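Local coordinates for protein pectate lyase (Erwinia chrysanthemi, PDB 1RU4) that cleaves pectate, a plant cell-wall polysaccharide, by beta-elimination, on a parallel beta-helix scaffold, at residues A[110-115]-A[132-137]; A[2-7]-A[355-360]; A[60-65]-A[97-102]. All coordinates share one frame; numbering follows the deposited sequence.

Interaction 1. Residues A[110-115]-A[132-137]; sequences FYVTGD and AYVIGS
Two successive rungs of the parallel beta-helix meet where strand 110-112 pairs with strand 132-134, as F110, Y111 and V112 lie in register beside A132, Y133 and V134. The strand axes run 4.8 Å apart at 7°, the evidence for a parallel pair. Y133 N donates to F110 O, and V112 N to Y133 O. V112 O then takes two donors, I135 N and G136 N, each at 3.0 Å, which reach it from opposite faces of its plane as the chain leaves the strand.

F110 and V112 pack beside A132 and V134 on the buried face, with F110 also edge-to-face against F94. On the other face Y111 and Y133 run side by side, CE2 of Y111 lying 3.9 Å from CD2 of Y133, while Y108 meets both rings. T113 CG2 sits 3.5 Å above the centre of the Y111 ring, and I135 holds CG1 between its backbone N and carbonyl carbon (chi1 68°), which sends CD1 back to 3.6 Å from Y111 OH. Past the strands G136 CA-H points at G114 O. The D115 carboxylate bridges to the next coil: S137 N donates to D115 OD2 at 2.8 Å, from 40° above the carboxylate plane.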
ATOM      1  N   PHE A 110     -14.204   0.817   5.837  1.00  4.77           N
ATOM      2  CA  PHE A 110     -14.486  -0.615   5.716  1.00  5.60           C
ATOM      3  C   PHE A 110     -13.872  -1.349   6.911  1.00  5.67           C
ATOM      4  O   PHE A 110     -12.661  -1.304   7.113  1.00  8.18           O
ATOM      5  CB  PHE A 110     -13.868  -1.195   4.435  1.00  5.91           C
ATOM      6  CG  PHE A 110     -14.571  -0.801   3.159  1.00  5.36           C
ATOM      7  CD1 PHE A 110     -15.649   0.081   3.159  1.00  5.26           C
ATOM      8  CD2 PHE A 110     -14.140  -1.328   1.943  1.00  7.22           C
ATOM      9  CE1 PHE A 110     -16.284   0.432   1.967  1.00  4.93           C
ATOM     10  CE2 PHE A 110     -14.768  -0.985   0.747  1.00  7.45           C
ATOM     11  CZ  PHE A 110     -15.843  -0.103   0.758  1.00  5.55           C
ATOM     12  N   TYR A 111     -14.707  -2.012   7.707  1.00  5.53           N
ATOM     13  CA  TYR A 111     -14.223  -2.816   8.826  1.00  5.71           C
ATOM     14  C   TYR A 111     -14.364  -4.276   8.400  1.00  5.77           C
ATOM     15  O   TYR A 111     -15.467  -4.822   8.377  1.00  6.28           O
ATOM     16  CB  TYR A 111     -15.056  -2.527  10.082  1.00  5.85           C
ATOM     17  CG  TYR A 111     -14.606  -3.223  11.356  1.00  7.30           C
ATOM     18  CD1 TYR A 111     -15.529  -3.536  12.352  1.00  9.27           C
ATOM     19  CD2 TYR A 111     -13.264  -3.538  11.582  1.00  7.83           C
ATOM     20  CE1 TYR A 111     -15.134  -4.141  13.542  1.00 10.26           C
ATOM     21  CE2 TYR A 111     -12.856  -4.149  12.777  1.00  9.34           C
ATOM     22  CZ  TYR A 111     -13.801  -4.443  13.750  1.00  9.97           C
ATOM     23  OH  TYR A 111     -13.421  -5.039  14.934  1.00 11.94           O
ATOM     24  N   VAL A 112     -13.247  -4.883   8.009  1.00  5.67           N
ATOM     25  CA  VAL A 112     -13.262  -6.248   7.486  1.00  6.24           C
ATOM     26  C   VAL A 112     -12.897  -7.274   8.556  1.00  6.74           C
ATOM     27  O   VAL A 112     -11.724  -7.471   8.871  1.00  6.75           O
ATOM     28  CB  VAL A 112     -12.310  -6.386   6.267  1.00  7.08           C
ATOM     29  CG1 VAL A 112     -12.426  -7.774   5.647  1.00  8.14           C
ATOM     30  CG2 VAL A 112     -12.628  -5.317   5.226  1.00  7.67           C
ATOM     31  N   THR A 113     -13.918  -7.914   9.122  1.00  6.26           N
ATOM     32  CA  THR A 113     -13.717  -8.919  10.163  1.00  7.32           C
ATOM     33  C   THR A 113     -13.824 -10.334   9.607  1.00  7.30           C
ATOM     34  O   THR A 113     -13.328 -11.287  10.213  1.00  8.55           O
ATOM     35  CB  THR A 113     -14.736  -8.758  11.311  1.00  8.66           C
ATOM     36  OG1 THR A 113     -16.060  -9.004  10.820  1.00  9.78           O
ATOM     37  CG2 THR A 113     -14.671  -7.356  11.885  1.00  9.03           C
ATOM     38  N   GLY A 114     -14.484 -10.458   8.456  1.00  7.17           N
ATOM     39  CA  GLY A 114     -14.642 -11.749   7.810  1.00  7.97           C
ATOM     40  C   GLY A 114     -13.442 -12.144   6.970  1.00  7.15           C
ATOM     41  O   GLY A 114     -12.473 -11.387   6.860  1.00  7.36           O
ATOM     42  N   ASP A 115     -13.514 -13.334   6.377  1.00  7.54           N
ATOM     43  CA  ASP A 115     -12.429 -13.882   5.568  1.00  8.13           C
ATOM     44  C   ASP A 115     -12.816 -13.995   4.095  1.00  8.11           C
ATOM     45  O   ASP A 115     -13.995 -13.983   3.745  1.00  8.61           O
ATOM     46  CB  ASP A 115     -12.051 -15.293   6.053  1.00  8.54           C
ATOM     47  CG  ASP A 115     -11.615 -15.337   7.509  1.00 11.17           C
ATOM     48  OD1 ASP A 115     -11.691 -16.434   8.101  1.00 13.67           O
ATOM     49  OD2 ASP A 115     -11.186 -14.307   8.064  1.00 10.17           O
ATOM     50  N   ALA A 132      -9.659   1.553   5.790  1.00  4.32           N
ATOM     51  CA  ALA A 132     -10.013   0.149   5.920  1.00  5.31           C
ATOM     52  C   ALA A 132      -9.226  -0.421   7.092  1.00  5.59           C
ATOM     53  O   ALA A 132      -8.040  -0.138   7.245  1.00  6.01           O
ATOM     54  CB  ALA A 132      -9.677  -0.608   4.639  1.00  5.87           C
ATOM     55  N   TYR A 133      -9.909  -1.179   7.945  1.00  6.03           N
ATOM     56  CA  TYR A 133      -9.283  -1.808   9.102  1.00  6.00           C
ATOM     57  C   TYR A 133      -9.589  -3.298   8.999  1.00  5.87           C
ATOM     58  O   TYR A 133     -10.748  -3.718   9.091  1.00  5.28           O
ATOM     59  CB  TYR A 133      -9.850  -1.222  10.398  1.00  6.04           C
ATOM     60  CG  TYR A 133      -9.031  -1.519  11.638  1.00  6.56           C
ATOM     61  CD1 TYR A 133      -8.038  -0.639  12.065  1.00  6.52           C
ATOM     62  CD2 TYR A 133      -9.266  -2.664  12.399  1.00  8.12           C
ATOM     63  CE1 TYR A 133      -7.302  -0.886  13.219  1.00  7.92           C
ATOM     64  CE2 TYR A 133      -8.532  -2.923  13.558  1.00  9.65           C
ATOM     65  CZ  TYR A 133      -7.554  -2.028  13.961  1.00  7.63           C
ATOM     66  OH  TYR A 133      -6.835  -2.267  15.113  1.00  9.58           O
ATOM     67  N   VAL A 134      -8.540  -4.090   8.806  1.00  6.12           N
ATOM     68  CA  VAL A 134      -8.691  -5.511   8.523  1.00  5.11           C
ATOM     69  C   VAL A 134      -8.201  -6.424   9.643  1.00  6.59           C
ATOM     70  O   VAL A 134      -7.007  -6.461   9.941  1.00  6.71           O
ATOM     71  CB  VAL A 134      -7.935  -5.880   7.223  1.00  6.29           C
ATOM     72  CG1 VAL A 134      -8.218  -7.321   6.825  1.00  6.73           C
ATOM     73  CG2 VAL A 134      -8.312  -4.918   6.103  1.00  5.62           C
ATOM     74  N   ILE A 135      -9.126  -7.166  10.251  1.00  5.63           N
ATOM     75  CA  ILE A 135      -8.757  -8.155  11.265  1.00  6.33           C
ATOM     76  C   ILE A 135      -9.063  -9.573  10.783  1.00  7.51           C
ATOM     77  O   ILE A 135      -8.680 -10.553  11.427  1.00  8.17           O
ATOM     78  CB  ILE A 135      -9.432  -7.893  12.643  1.00  7.58           C
ATOM     79  CG1 ILE A 135     -10.943  -8.118  12.574  1.00  6.20           C
ATOM     80  CG2 ILE A 135      -9.119  -6.480  13.120  1.00  7.94           C
ATOM     81  CD1 ILE A 135     -11.632  -8.010  13.928  1.00  8.28           C
ATOM     82  N   GLY A 136      -9.753  -9.665   9.647  1.00  6.36           N
ATOM     83  CA  GLY A 136     -10.040 -10.948   9.029  1.00  7.63           C
ATOM     84  C   GLY A 136      -8.843 -11.469   8.250  1.00  7.52           C
ATOM     85  O   GLY A 136      -7.804 -10.810   8.179  1.00  7.77           O
ATOM     86  N   SER A 137      -8.996 -12.634   7.628  1.00  7.58           N
ATOM     87  CA  SER A 137      -7.886 -13.275   6.928  1.00  7.46           C
ATOM     88  C   SER A 137      -8.210 -13.693   5.496  1.00  6.71           C
ATOM     89  O   SER A 137      -9.378 -13.814   5.119  1.00  6.75           O
ATOM     90  CB  SER A 137      -7.405 -14.494   7.724  1.00  7.67           C
ATOM     91  OG  SER A 137      -6.930 -14.110   9.004  1.00  7.89           O
TER

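Interaction 2. Residues A[2-7]-A[355-360]; sequences DCSSDL and RDNDGT
Two torsions bring the polar groups of D2 and N357 together. With chi1 at 180°, D2 swings its carboxylate away from its own N and forward, toward S4, where OD1 can meet that residue. The chi1 of N357, 58°, sets its CG between the backbone N and the carbonyl carbon, and both polar atoms of the amide serve the N-terminal segment. ND2 of N357 donates to D2 OD1 at 2.8 Å in an almost straight bond (175° at the hydrogen); OD1 of D2 lies in the amide plane, yet ND2 comes from well above the carboxylate plane. At the other end of the amide, OD1 of N357 accepts from C3 N at 2.9 Å.

D2 OD1 is thus gripped three times, since S4 OG and S4 N also donate to it, the latter at 3.0 Å and nearly along the C-O axis. These bonds fix the rotation of the carboxylate. Beside them C3 SG, which is joined to C89 in a disulfide, rests 3.3 Å from D358 CB. D358 in turn holds its own turn: its OD1 accepts from T360 N at 2.9 Å and from T360 OG1, both from the same face, and its OD2 accepts from A1 N. The contact therefore joins two Asx turns, one at D2 and one at D358, and lays the loop after strand 325-328, the last strand of the chain, against the disulfide-linked N-terminal segment.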
ATOM      1  N   ASP A   2      -5.612  -3.177 -20.548  1.00  9.15           N
ATOM      2  CA  ASP A   2      -6.892  -2.480 -20.590  1.00  8.42           C
ATOM      3  C   ASP A   2      -8.025  -3.501 -20.496  1.00  7.93           C
ATOM      4  O   ASP A   2      -8.289  -4.231 -21.455  1.00 10.69           O
ATOM      5  CB  ASP A   2      -6.982  -1.693 -21.908  1.00  9.84           C
ATOM      6  CG  ASP A   2      -8.286  -0.922 -22.071  1.00 10.89           C
ATOM      7  OD1 ASP A   2      -9.183  -1.009 -21.209  1.00  8.91           O
ATOM      8  OD2 ASP A   2      -8.412  -0.216 -23.095  1.00 14.85           O
ATOM      9  N   CYS A   3      -8.689  -3.549 -19.341  1.00  6.94           N
ATOM     10  CA  CYS A   3      -9.812  -4.464 -19.140  1.00  5.80           C
ATOM     11  C   CYS A   3     -11.181  -3.782 -19.148  1.00  5.91           C
ATOM     12  O   CYS A   3     -12.150  -4.329 -18.622  1.00  6.12           O
ATOM     13  CB  CYS A   3      -9.637  -5.289 -17.852  1.00  7.16           C
ATOM     14  SG  CYS A   3      -9.213  -4.375 -16.325  1.00  7.86           S
ATOM     15  N   SER A   4     -11.269  -2.617 -19.788  1.00  7.74           N
ATOM     16  CA  SER A   4     -12.530  -1.874 -19.849  1.00  7.63           C
ATOM     17  C   SER A   4     -13.652  -2.602 -20.595  1.00  8.89           C
ATOM     18  O   SER A   4     -14.827  -2.339 -20.351  1.00  8.81           O
ATOM     19  CB  SER A   4     -12.316  -0.478 -20.449  1.00  8.93           C
ATOM     20  OG  SER A   4     -11.864  -0.547 -21.791  1.00 10.52           O
ATOM     21  N   SER A   5     -13.294  -3.523 -21.487  1.00  7.98           N
ATOM     22  CA  SER A   5     -14.296  -4.270 -22.247  1.00  9.91           C
ATOM     23  C   SER A   5     -14.893  -5.452 -21.476  1.00  9.70           C
ATOM     24  O   SER A   5     -15.818  -6.108 -21.955  1.00 11.50           O
ATOM     25  CB  SER A   5     -13.708  -4.759 -23.573  1.00 11.20           C
ATOM     26  OG  SER A   5     -12.687  -5.720 -23.362  1.00 13.93           O
ATOM     27  N   ASP A   6     -14.362  -5.713 -20.285  1.00  8.35           N
ATOM     28  CA  ASP A   6     -14.814  -6.824 -19.453  1.00  8.37           C
ATOM     29  C   ASP A   6     -15.778  -6.332 -18.376  1.00  7.37           C
ATOM     30  O   ASP A   6     -15.369  -5.664 -17.425  1.00  7.33           O
ATOM     31  CB  ASP A   6     -13.600  -7.501 -18.801  1.00  9.90           C
ATOM     32  CG  ASP A   6     -13.937  -8.828 -18.133  1.00 12.90           C
ATOM     33  OD1 ASP A   6     -15.127  -9.177 -17.997  1.00 16.02           O
ATOM     34  OD2 ASP A   6     -12.986  -9.528 -17.739  1.00 14.57           O
ATOM     35  N   LEU A   7     -17.051  -6.696 -18.517  1.00  7.19           N
ATOM     36  CA  LEU A   7     -18.086  -6.298 -17.564  1.00  7.07           C
ATOM     37  C   LEU A   7     -17.696  -6.578 -16.114  1.00  6.77           C
ATOM     38  O   LEU A   7     -17.789  -5.692 -15.264  1.00  6.18           O
ATOM     39  CB  LEU A   7     -19.406  -7.011 -17.879  1.00  7.54           C
ATOM     40  CG  LEU A   7     -20.566  -6.782 -16.901  1.00  9.77           C
ATOM     41  CD1 LEU A   7     -21.038  -5.337 -16.974  1.00  9.16           C
ATOM     42  CD2 LEU A   7     -21.711  -7.727 -17.224  1.00  9.67           C
ATOM     43  N   ARG A 355      -2.401   4.601 -13.173  1.00  5.39           N
ATOM     44  CA  ARG A 355      -2.239   3.168 -13.405  1.00  4.37           C
ATOM     45  C   ARG A 355      -3.122   2.794 -14.591  1.00  6.70           C
ATOM     46  O   ARG A 355      -4.009   3.563 -14.978  1.00  6.22           O
ATOM     47  CB  ARG A 355      -2.746   2.374 -12.196  1.00  4.40           C
ATOM     48  CG  ARG A 355      -1.959   2.548 -10.912  1.00  4.97           C
ATOM     49  CD  ARG A 355      -2.695   1.889  -9.755  1.00  3.74           C
ATOM     50  NE  ARG A 355      -1.939   1.944  -8.504  1.00  3.70           N
ATOM     51  CZ  ARG A 355      -0.981   1.085  -8.170  1.00  2.71           C
ATOM     52  NH1 ARG A 355      -0.649   0.097  -8.992  1.00  2.78           N
ATOM     53  NH2 ARG A 355      -0.356   1.210  -7.007  1.00  4.15           N
ATOM     54  N   ASP A 356      -2.880   1.619 -15.168  1.00  5.68           N
ATOM     55  CA  ASP A 356      -3.792   1.072 -16.174  1.00  5.96           C
ATOM     56  C   ASP A 356      -5.108   0.839 -15.434  1.00  5.24           C
ATOM     57  O   ASP A 356      -5.120   0.758 -14.200  1.00  6.79           O
ATOM     58  CB  ASP A 356      -3.297  -0.285 -16.689  1.00  7.46           C
ATOM     59  CG  ASP A 356      -2.058  -0.183 -17.561  1.00  8.55           C
ATOM     60  OD1 ASP A 356      -1.665  -1.229 -18.119  1.00  8.72           O
ATOM     61  OD2 ASP A 356      -1.477   0.914 -17.698  1.00 10.15           O
ATOM     62  N   ASN A 357      -6.211   0.704 -16.164  1.00  5.09           N
ATOM     63  CA  ASN A 357      -7.480   0.460 -15.494  1.00  5.72           C
ATOM     64  C   ASN A 357      -7.560  -0.920 -14.836  1.00  5.13           C
ATOM     65  O   ASN A 357      -8.477  -1.182 -14.062  1.00  6.26           O
ATOM     66  CB  ASN A 357      -8.681   0.726 -16.416  1.00  4.55           C
ATOM     67  CG  ASN A 357      -8.661  -0.116 -17.677  1.00  6.44           C
ATOM     68  OD1 ASN A 357      -8.163  -1.241 -17.686  1.00  6.56           O
ATOM     69  ND2 ASN A 357      -9.233   0.421 -18.749  1.00  8.17           N
ATOM     70  N   ASP A 358      -6.586  -1.788 -15.119  1.00  4.88           N
ATOM     71  CA  ASP A 358      -6.524  -3.084 -14.445  1.00  6.54           C
ATOM     72  C   ASP A 358      -5.651  -3.029 -13.191  1.00  6.44           C
ATOM     73  O   ASP A 358      -5.530  -4.015 -12.465  1.00  8.76           O
ATOM     74  CB  ASP A 358      -6.085  -4.216 -15.402  1.00  8.04           C
ATOM     75  CG  ASP A 358      -4.584  -4.231 -15.704  1.00  8.28           C
ATOM     76  OD1 ASP A 358      -3.837  -3.307 -15.314  1.00  8.37           O
ATOM     77  OD2 ASP A 358      -4.147  -5.200 -16.360  1.00  8.38           O
ATOM     78  N   GLY A 359      -5.040  -1.867 -12.958  1.00  5.09           N
ATOM     79  CA  GLY A 359      -4.215  -1.672 -11.778  1.00  4.73           C
ATOM     80  C   GLY A 359      -2.721  -1.575 -12.023  1.00  4.20           C
ATOM     81  O   GLY A 359      -1.987  -1.087 -11.164  1.00  5.69           O
ATOM     82  N   THR A 360      -2.268  -2.004 -13.196  1.00  4.00           N
ATOM     83  CA  THR A 360      -0.838  -2.024 -13.500  1.00  4.26           C
ATOM     84  C   THR A 360      -0.180  -0.656 -13.359  1.00  4.53           C
ATOM     85  O   THR A 360      -0.681   0.341 -13.877  1.00  4.70           O
ATOM     86  CB  THR A 360      -0.576  -2.580 -14.917  1.00  4.80           C
ATOM     87  OG1 THR A 360      -1.096  -3.916 -15.001  1.00  5.16           O
ATOM     88  CG2 THR A 360       0.918  -2.608 -15.218  1.00  6.66           C
TER

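Interaction 3. Residues A[60-65]-A[97-102]; sequences IPYTQG and SFPDSQ
I60 meets the other loop through its backbone: S97 OG donates to I60 O at 2.9 Å, coming from above the carbonyl plane. S97 can do this because its CB points toward the 60-65 segment, and its chi1 of -52° puts OG beside the backbone N. The main chain of I60 is also tied to D95, at the end of the neighbouring strand.

Next to take part is Y62, which has the largest share of the buried surface. Its CB lies 3.4 Å from S97 O, and from there the ring reaches across the 97-102 loop. P99 approaches one face in a CH-pi contact: its CD stands 3.4 Å from the centroid of the Y62 ring and 12° off the ring normal, so the methylene is over the centre. Q64 N lies over the rim of the opposite face. The edge of the Y62 ring is turned to F98, with ring centroids 5.0 Å apart and planes at 65°, a T-shaped pair in which CD1 of Y62 stands over the centre of the F98 ring. At the far end the hydroxyl comes within 3.3 Å of Q102 CG.

Farther along, the side chain of Q64 crosses that of Q102 at about a right angle, where the loop from P99 to Q102 folds as a type I turn, closed by Q102 N donating to P99 O. R150 holds this second loop from outside the contact through the carbonyls of F98 and P99. Two loops are thereby packed on each other through a tyrosine ring capped on one face by a proline and meeting F98 edge-to-face, in the loops that follow successive parallel strands of the beta-helix, 56-59 and 92-95, at the protein surface.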
ATOM      1  N   ILE A  60     -21.924   7.730   1.913  1.00  5.93           N
ATOM      2  CA  ILE A  60     -22.469   7.354   3.215  1.00  6.78           C
ATOM      3  C   ILE A  60     -22.631   8.641   4.024  1.00  6.73           C
ATOM      4  O   ILE A  60     -21.661   9.367   4.242  1.00  7.12           O
ATOM      5  CB  ILE A  60     -21.529   6.384   3.987  1.00  5.48           C
ATOM      6  CG1 ILE A  60     -21.284   5.098   3.186  1.00  6.30           C
ATOM      7  CG2 ILE A  60     -22.134   6.027   5.340  1.00  6.88           C
ATOM      8  CD1 ILE A  60     -20.190   5.210   2.136  1.00  8.42           C
ATOM      9  N   PRO A  61     -23.865   8.951   4.460  1.00  7.45           N
ATOM     10  CA  PRO A  61     -24.140  10.162   5.241  1.00  8.17           C
ATOM     11  C   PRO A  61     -23.316  10.279   6.520  1.00  8.11           C
ATOM     12  O   PRO A  61     -23.038   9.283   7.193  1.00  8.33           O
ATOM     13  CB  PRO A  61     -25.630  10.031   5.559  1.00  9.63           C
ATOM     14  CG  PRO A  61     -26.160   9.285   4.382  1.00  9.50           C
ATOM     15  CD  PRO A  61     -25.113   8.212   4.195  1.00  8.62           C
ATOM     16  N   TYR A  62     -22.935  11.510   6.840  1.00  9.05           N
ATOM     17  CA  TYR A  62     -22.189  11.816   8.054  1.00  8.77           C
ATOM     18  C   TYR A  62     -23.109  12.467   9.082  1.00 10.02           C
ATOM     19  O   TYR A  62     -23.966  13.283   8.736  1.00 11.28           O
ATOM     20  CB  TYR A  62     -21.020  12.755   7.725  1.00  9.27           C
ATOM     21  CG  TYR A  62     -20.560  13.629   8.875  1.00 10.45           C
ATOM     22  CD1 TYR A  62     -19.686  13.142   9.844  1.00  9.64           C
ATOM     23  CD2 TYR A  62     -21.002  14.949   8.990  1.00  9.72           C
ATOM     24  CE1 TYR A  62     -19.261  13.946  10.900  1.00  9.03           C
ATOM     25  CE2 TYR A  62     -20.585  15.758  10.041  1.00 10.91           C
ATOM     26  CZ  TYR A  62     -19.712  15.252  10.991  1.00 11.07           C
ATOM     27  OH  TYR A  62     -19.282  16.057  12.021  1.00 13.57           O
ATOM     28  N   THR A  63     -22.929  12.085  10.344  1.00  9.65           N
ATOM     29  CA  THR A  63     -23.648  12.684  11.463  1.00 11.51           C
ATOM     30  C   THR A  63     -22.612  12.970  12.546  1.00 11.09           C
ATOM     31  O   THR A  63     -21.891  12.068  12.973  1.00 11.28           O
ATOM     32  CB  THR A  63     -24.728  11.738  12.029  1.00 14.11           C
ATOM     33  OG1 THR A  63     -25.666  11.405  10.997  1.00 16.68           O
ATOM     34  CG2 THR A  63     -25.473  12.407  13.179  1.00 14.10           C
ATOM     35  N   GLN A  64     -22.532  14.229  12.971  1.00 11.30           N
ATOM     36  CA  GLN A  64     -21.536  14.666  13.951  1.00 12.29           C
ATOM     37  C   GLN A  64     -21.507  13.788  15.201  1.00 11.40           C
ATOM     38  O   GLN A  64     -22.544  13.515  15.808  1.00 12.62           O
ATOM     39  CB  GLN A  64     -21.788  16.133  14.333  1.00 13.65           C
ATOM     40  CG  GLN A  64     -20.567  16.892  14.868  1.00 17.49           C
ATOM     41  CD  GLN A  64     -20.177  16.502  16.283  1.00 19.66           C
ATOM     42  OE1 GLN A  64     -18.996  16.323  16.585  1.00 22.09           O
ATOM     43  NE2 GLN A  64     -21.167  16.382  17.160  1.00 19.39           N
ATOM     44  N   GLY A  65     -20.307  13.331  15.557  1.00 11.05           N
ATOM     45  CA  GLY A  65     -20.125  12.527  16.754  1.00 10.48           C
ATOM     46  C   GLY A  65     -20.549  11.072  16.658  1.00  8.92           C
ATOM     47  O   GLY A  65     -20.600  10.378  17.672  1.00 10.40           O
ATOM     48  N   SER A  97     -17.936  10.910   4.014  1.00  5.44           N
ATOM     49  CA  SER A  97     -18.415  12.269   4.280  1.00  6.10           C
ATOM     50  C   SER A  97     -17.949  13.051   5.511  1.00  6.77           C
ATOM     51  O   SER A  97     -18.548  14.079   5.841  1.00  6.90           O
ATOM     52  CB  SER A  97     -19.948  12.273   4.248  1.00  7.94           C
ATOM     53  OG  SER A  97     -20.440  11.686   3.054  1.00  7.76           O
ATOM     54  N   PHE A  98     -16.892  12.609   6.182  1.00  6.47           N
ATOM     55  CA  PHE A  98     -16.426  13.339   7.359  1.00  5.53           C
ATOM     56  C   PHE A  98     -15.775  14.678   7.033  1.00  5.81           C
ATOM     57  O   PHE A  98     -14.983  14.778   6.096  1.00  5.49           O
ATOM     58  CB  PHE A  98     -15.430  12.500   8.165  1.00  5.14           C
ATOM     59  CG  PHE A  98     -16.068  11.670   9.234  1.00  4.71           C
ATOM     60  CD1 PHE A  98     -16.735  10.495   8.913  1.00  5.63           C
ATOM     61  CD2 PHE A  98     -16.018  12.076  10.567  1.00  6.75           C
ATOM     62  CE1 PHE A  98     -17.349   9.732   9.904  1.00  6.21           C
ATOM     63  CE2 PHE A  98     -16.628  11.320  11.564  1.00  6.62           C
ATOM     64  CZ  PHE A  98     -17.296  10.146  11.232  1.00  4.79           C
ATOM     65  N   PRO A  99     -16.156  15.745   7.761  1.00  5.90           N
ATOM     66  CA  PRO A  99     -15.553  17.056   7.513  1.00  6.18           C
ATOM     67  C   PRO A  99     -14.072  16.934   7.870  1.00  5.28           C
ATOM     68  O   PRO A  99     -13.681  16.029   8.617  1.00  6.37           O
ATOM     69  CB  PRO A  99     -16.282  17.957   8.509  1.00  7.77           C
ATOM     70  CG  PRO A  99     -17.633  17.338   8.591  1.00  6.53           C
ATOM     71  CD  PRO A  99     -17.291  15.862   8.690  1.00  7.24           C
ATOM     72  N   ASP A 100     -13.254  17.839   7.351  1.00  7.09           N
ATOM     73  CA  ASP A 100     -11.810  17.775   7.563  1.00  8.06           C
ATOM     74  C   ASP A 100     -11.367  17.782   9.028  1.00  9.00           C
ATOM     75  O   ASP A 100     -10.409  17.103   9.391  1.00 10.56           O
ATOM     76  CB  ASP A 100     -11.116  18.907   6.797  1.00  9.48           C
ATOM     77  CG  ASP A 100     -11.255  18.769   5.288  1.00 12.98           C
ATOM     78  OD1 ASP A 100     -10.839  19.701   4.570  1.00 16.52           O
ATOM     79  OD2 ASP A 100     -11.774  17.735   4.815  1.00 14.98           O
ATOM     80  N   SER A 101     -12.082  18.525   9.866  1.00 10.07           N
ATOM     81  CA  SER A 101     -11.716  18.664  11.275  1.00 10.99           C
ATOM     82  C   SER A 101     -12.288  17.581  12.188  1.00 11.14           C
ATOM     83  O   SER A 101     -11.873  17.454  13.341  1.00 11.85           O
ATOM     84  CB  SER A 101     -12.157  20.038  11.787  1.00 12.69           C
ATOM     85  OG  SER A 101     -13.565  20.180  11.693  1.00 17.85           O
ATOM     86  N   GLN A 102     -13.233  16.802  11.670  1.00  8.30           N
ATOM     87  CA  GLN A 102     -13.924  15.798  12.473  1.00  8.33           C
ATOM     88  C   GLN A 102     -13.361  14.390  12.332  1.00  7.94           C
ATOM     89  O   GLN A 102     -12.846  14.015  11.283  1.00  8.41           O
ATOM     90  CB  GLN A 102     -15.413  15.782  12.119  1.00 10.71           C
ATOM     91  CG  GLN A 102     -16.137  17.096  12.374  1.00 11.91           C
ATOM     92  CD  GLN A 102     -16.258  17.429  13.849  1.00 13.24           C
ATOM     93  OE1 GLN A 102     -16.633  16.584  14.660  1.00 14.40           O
ATOM     94  NE2 GLN A 102     -15.945  18.670  14.202  1.00 18.24           N
TER

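All three contacts belong to one beta-helix chain, but none touches another. Interaction 1 and interaction 3 follow in series: the loops of interaction 3 lead on to strands 70-72 and 110-112, and the latter pairs with 132-134 in interaction 1. Their centres are 22 Å apart and their nearest atoms about 6 Å. Interaction 2 spans almost the whole chain, so both others fall between its segments in sequence; its centre lies 26 Å from that of interaction 1 and 32 Å from that of interaction 3. In interaction 1 the Y133 side chain is about 12 Å from a bound calcium ion, too far to coordinate it.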